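Local coordinates for protein methylenetetrahydrofolate--tRNA-(uracil-5-)-methyltransferase TrmFO (Thermus thermophilus, PDB 3G5S) that catalyses the folate- and FAD-dependent methylation of uridine 54 in tRNA to 5-methyluridine, at residues A[350-355]-A[425-430]; A[369-374]-A[399-404]. All coordinates share one frame; numbering follows the deposited sequence.

Contact 1. Residues A[350-355]-A[425-430]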
# COMPACT_ATOMS: atom_id res chain seq x y z
N GLY A 350 4.36 -9.39 -5.10
CA GLY A 350 4.90 -10.75 -5.12
C GLY A 350 5.33 -11.17 -6.52
O GLY A 350 6.41 -11.74 -6.71
N PHE A 351 4.48 -10.89 -7.50
CA PHE A 351 4.84 -11.15 -8.89
C PHE A 351 6.18 -10.49 -9.25
O PHE A 351 7.06 -11.13 -9.81
CB PHE A 351 3.73 -10.67 -9.83
CG PHE A 351 4.18 -10.48 -11.25
CD1 PHE A 351 4.40 -11.58 -12.07
CD2 PHE A 351 4.40 -9.22 -11.75
CE1 PHE A 351 4.85 -11.41 -13.38
CE2 PHE A 351 4.84 -9.05 -13.06
CZ PHE A 351 5.06 -10.15 -13.87
N LEU A 352 6.32 -9.21 -8.94
CA LEU A 352 7.53 -8.49 -9.35
C LEU A 352 8.77 -8.99 -8.61
O LEU A 352 9.83 -9.17 -9.21
CB LEU A 352 7.36 -6.98 -9.19
CG LEU A 352 8.56 -6.16 -9.69
CD1 LEU A 352 8.87 -6.39 -11.16
CD2 LEU A 352 8.36 -4.69 -9.41
N ALA A 353 8.63 -9.22 -7.31
CA ALA A 353 9.76 -9.73 -6.53
C ALA A 353 10.17 -11.10 -7.02
O ALA A 353 11.36 -11.38 -7.16
CB ALA A 353 9.41 -9.76 -5.05
N GLY A 354 9.20 -11.96 -7.29
CA GLY A 354 9.49 -13.28 -7.83
C GLY A 354 10.14 -13.22 -9.19
O GLY A 354 11.06 -13.98 -9.49
N LEU A 355 9.66 -12.31 -10.04
CA LEU A 355 10.24 -12.11 -11.35
C LEU A 355 11.71 -11.71 -11.24
O LEU A 355 12.58 -12.26 -11.93
CB LEU A 355 9.46 -11.05 -12.12
CG LEU A 355 10.02 -10.62 -13.48
CD1 LEU A 355 10.17 -11.80 -14.45
CD2 LEU A 355 9.11 -9.56 -14.07
N SER A 425 1.32 -4.11 -20.82
CA SER A 425 1.40 -5.20 -21.79
C SER A 425 2.64 -5.08 -22.66
O SER A 425 3.29 -6.08 -22.95
CB SER A 425 0.14 -5.24 -22.65
OG SER A 425 -0.98 -5.64 -21.89
N ALA A 426 2.97 -3.87 -23.08
CA ALA A 426 4.18 -3.67 -23.87
C ALA A 426 5.43 -4.02 -23.05
O ALA A 426 6.38 -4.60 -23.56
CB ALA A 426 4.26 -2.24 -24.39
N TRP A 427 5.41 -3.66 -21.77
CA TRP A 427 6.51 -4.00 -20.89
C TRP A 427 6.66 -5.52 -20.79
O TRP A 427 7.76 -6.04 -20.93
CB TRP A 427 6.29 -3.35 -19.52
CG TRP A 427 7.31 -3.74 -18.51
CD1 TRP A 427 8.60 -3.28 -18.41
CD2 TRP A 427 7.13 -4.67 -17.44
NE1 TRP A 427 9.23 -3.88 -17.34
CE2 TRP A 427 8.35 -4.74 -16.73
CE3 TRP A 427 6.06 -5.45 -17.01
CZ2 TRP A 427 8.52 -5.55 -15.61
CZ3 TRP A 427 6.23 -6.27 -15.90
CH2 TRP A 427 7.45 -6.31 -15.22
N LEU A 428 5.56 -6.23 -20.57
CA LEU A 428 5.61 -7.69 -20.49
C LEU A 428 6.21 -8.29 -21.75
O LEU A 428 7.02 -9.20 -21.69
CB LEU A 428 4.21 -8.28 -20.30
CG LEU A 428 3.50 -8.12 -18.96
CD1 LEU A 428 2.07 -8.61 -19.09
CD2 LEU A 428 4.24 -8.87 -17.87
N SER A 429 5.79 -7.76 -22.89
CA SER A 429 6.21 -8.31 -24.17
C SER A 429 7.70 -8.16 -24.41
O SER A 429 8.29 -8.90 -25.19
CB SER A 429 5.43 -7.64 -25.31
OG SER A 429 4.06 -8.01 -25.26
N GLY A 430 8.32 -7.20 -23.72
CA GLY A 430 9.75 -6.97 -23.85
C GLY A 430 10.62 -7.80 -22.93
O GLY A 430 11.84 -7.74 -23.03
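Helix segments 350-355 and 425-429 run the same way at 20° to each other, their axes no closer than 14.9 Å, so that only long side chains, Phe351, Leu352 and Leu355 on one and Trp427 and Leu428 on the other, can meet between them. Trp427 does most of the reaching. Its CG stands anti to the backbone N (chi1 175°), which sends the six-membered part of the indole across to segment 350-355. There CH2 receives Leu355 CD2 at 3.8 Å, the two side chains arriving from opposite directions, while Leu352 CD1 lies 4.3 Å from the same CH2; both methyls approach the indole obliquely. Phe351 meets the indole edge to edge, its CE2 4.2 Å from Trp427 CZ3 and each atom near the plane of the other ring, so this is lateral contact rather than stacking. Leu428 CD2 adds a slanting touch on Phe351 CZ at 4.3 Å. Large apolar residues suit a gap this wide, since branched leucines can fill in around two flat rings. Phe351 and Leu355 also rest on helix 11-22, and Phe351 on helix 63-74. The side chains thus bridge the wide gap between helix 409-429, the last in the chain, and helix 343-361, which follows the edge strand 331-333 of the parallel sheet in the Rossmann-type FAD-binding fold of the MnmG family.

Contact 2. Residues A[369-374]-A[399-404]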
# COMPACT_ATOMS: atom_id res chain seq x y z
N PRO A 369 8.03 -2.37 -13.99
CA PRO A 369 7.08 -1.88 -14.99
C PRO A 369 7.03 -0.36 -15.01
O PRO A 369 7.46 0.30 -14.07
CB PRO A 369 5.73 -2.45 -14.54
CG PRO A 369 5.94 -3.07 -13.23
CD PRO A 369 7.38 -3.03 -12.85
N PRO A 370 6.49 0.21 -16.09
CA PRO A 370 6.55 1.66 -16.30
C PRO A 370 5.59 2.44 -15.40
O PRO A 370 4.62 1.89 -14.88
CB PRO A 370 6.14 1.81 -17.76
CG PRO A 370 5.33 0.61 -18.05
CD PRO A 370 5.88 -0.50 -17.22
N GLU A 371 5.87 3.73 -15.24
CA GLU A 371 5.10 4.63 -14.38
C GLU A 371 3.62 4.71 -14.73
O GLU A 371 2.79 5.00 -13.87
CB GLU A 371 5.72 6.04 -14.41
CG GLU A 371 5.77 6.67 -15.80
CD GLU A 371 6.20 8.13 -15.80
OE1 GLU A 371 6.48 8.67 -14.71
OE2 GLU A 371 6.24 8.73 -16.89
N GLU A 372 3.28 4.47 -16.00
CA GLU A 372 1.89 4.54 -16.45
C GLU A 372 1.07 3.35 -15.98
O GLU A 372 -0.16 3.42 -15.93
CB GLU A 372 1.79 4.63 -17.97
CG GLU A 372 2.31 5.92 -18.56
CD GLU A 372 3.82 6.03 -18.53
OE1 GLU A 372 4.50 4.99 -18.39
OE2 GLU A 372 4.32 7.17 -18.66
N SER A 373 1.74 2.23 -15.69
CA SER A 373 1.03 1.06 -15.20
C SER A 373 0.78 1.23 -13.71
O SER A 373 1.52 1.93 -13.01
CB SER A 373 1.79 -0.23 -15.48
OG SER A 373 2.96 -0.36 -14.70
N MSE A 374 -0.26 0.58 -13.22
CA MSE A 374 -0.56 0.69 -11.80
C MSE A 374 0.51 -0.01 -10.95
O MSE A 374 0.95 0.52 -9.94
CB MSE A 374 -1.95 0.15 -11.48
CG MSE A 374 -2.41 0.39 -10.05
SE MSE A 374 -2.38 2.28 -9.52
CE MSE A 374 -3.53 3.00 -10.90
N LEU A 399 -0.93 7.58 -8.29
CA LEU A 399 0.36 6.93 -8.49
C LEU A 399 0.88 7.00 -9.92
O LEU A 399 2.06 6.77 -10.15
CB LEU A 399 0.26 5.46 -8.09
CG LEU A 399 -0.03 5.20 -6.62
CD1 LEU A 399 -0.27 3.72 -6.40
CD2 LEU A 399 1.08 5.70 -5.71
N VAL A 400 -0.00 7.28 -10.88
CA VAL A 400 0.38 7.31 -12.29
C VAL A 400 0.29 8.74 -12.81
O VAL A 400 -0.32 9.60 -12.17
CB VAL A 400 -0.51 6.37 -13.15
CG1 VAL A 400 -0.38 4.92 -12.66
CG2 VAL A 400 -1.96 6.83 -13.15
N PRO A 401 0.90 9.02 -13.97
CA PRO A 401 0.84 10.40 -14.47
C PRO A 401 -0.58 10.80 -14.79
O PRO A 401 -1.44 9.96 -15.06
CB PRO A 401 1.68 10.34 -15.76
CG PRO A 401 2.58 9.17 -15.56
CD PRO A 401 1.76 8.17 -14.81
N PRO A 402 -0.84 12.11 -14.77
CA PRO A 402 -2.15 12.62 -15.14
C PRO A 402 -2.45 12.30 -16.60
O PRO A 402 -1.55 12.04 -17.39
CB PRO A 402 -2.01 14.14 -14.97
CG PRO A 402 -0.70 14.37 -14.31
CD PRO A 402 0.15 13.19 -14.60
N VAL A 403 -3.73 12.34 -16.96
CA VAL A 403 -4.10 12.48 -18.36
C VAL A 403 -4.50 13.93 -18.50
O VAL A 403 -5.48 14.37 -17.90
CB VAL A 403 -5.27 11.58 -18.75
CG1 VAL A 403 -5.80 11.96 -20.13
CG2 VAL A 403 -4.84 10.12 -18.71
N GLU A 404 -3.71 14.68 -19.26
CA GLU A 404 -3.97 16.09 -19.43
C GLU A 404 -5.23 16.26 -20.27
O GLU A 404 -5.51 15.46 -21.17
CB GLU A 404 -2.77 16.78 -20.06
CG GLU A 404 -1.50 16.70 -19.23
CD GLU A 404 -1.52 17.60 -18.01
OE1 GLU A 404 -2.19 18.66 -18.06
OE2 GLU A 404 -0.88 17.25 -17.00
O HOH W 1 4.16 6.30 -11.80
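Pro401 sets its ring CG against the carboxylate end of Glu371, 3.8 Å from Glu371 CD, beside a type I beta turn from Pro370 to Ser373 that leads into helix 374-384. Glu371 CG sits between its backbone N and carbonyl carbon (chi1 59°), and from there the extended chain crosses the proline obliquely, while Pro401 CD in turn rests 3.5 Å from Glu371 O. Replacing Pro401 by an alanine removes CG and CD and would probably leave the Glu371 carboxylate and carbonyl without their apolar cover. Glu371 OE2 also lies 3.0 Å from Glu372 OE2; two acceptors this close may raise the pKa of one acid, although Arg419 of helix 409-429 touches Glu372. Val400, compact and branched, tucks CG1 among the turn's carbonyls, 3.4 Å from Glu371 O. Deeper in, the side chain of Met374, a selenomethionine, crosses that of Leu399 at about a right angle, Met374 SE to Leu399 CD1 4.0 Å. A water lies within hydrogen-bonding distance of both Glu371 O and Leu399 O and may bridge the two loops. At the N-cap, a hydroxyl suits Ser373: its OG bonds Gly376 N and also donates to Pro370 O at 2.8 Å, in the carbonyl plane.

Contact 1 and contact 2 have centres about 16 Å apart, yet apolar packing joins them. Trp427 serves both: its CE2 packs on Pro369 CA at 3.6 Å and its CB on Pro370 CD at 3.7 Å, while Leu352 CD2 reaches Pro369 CD at 3.9 Å. The start of segment 369-374 is thereby wedged against the helices of contact 1, and along the chain the whole of contact 2 falls between residues 355 and 425. Neither contact lies at the cofactor itself: the side chain of Phe351 is about 12 Å from FAD and that of Met374 about 13 Å, so neither of these side chains touches the flavin cofactor.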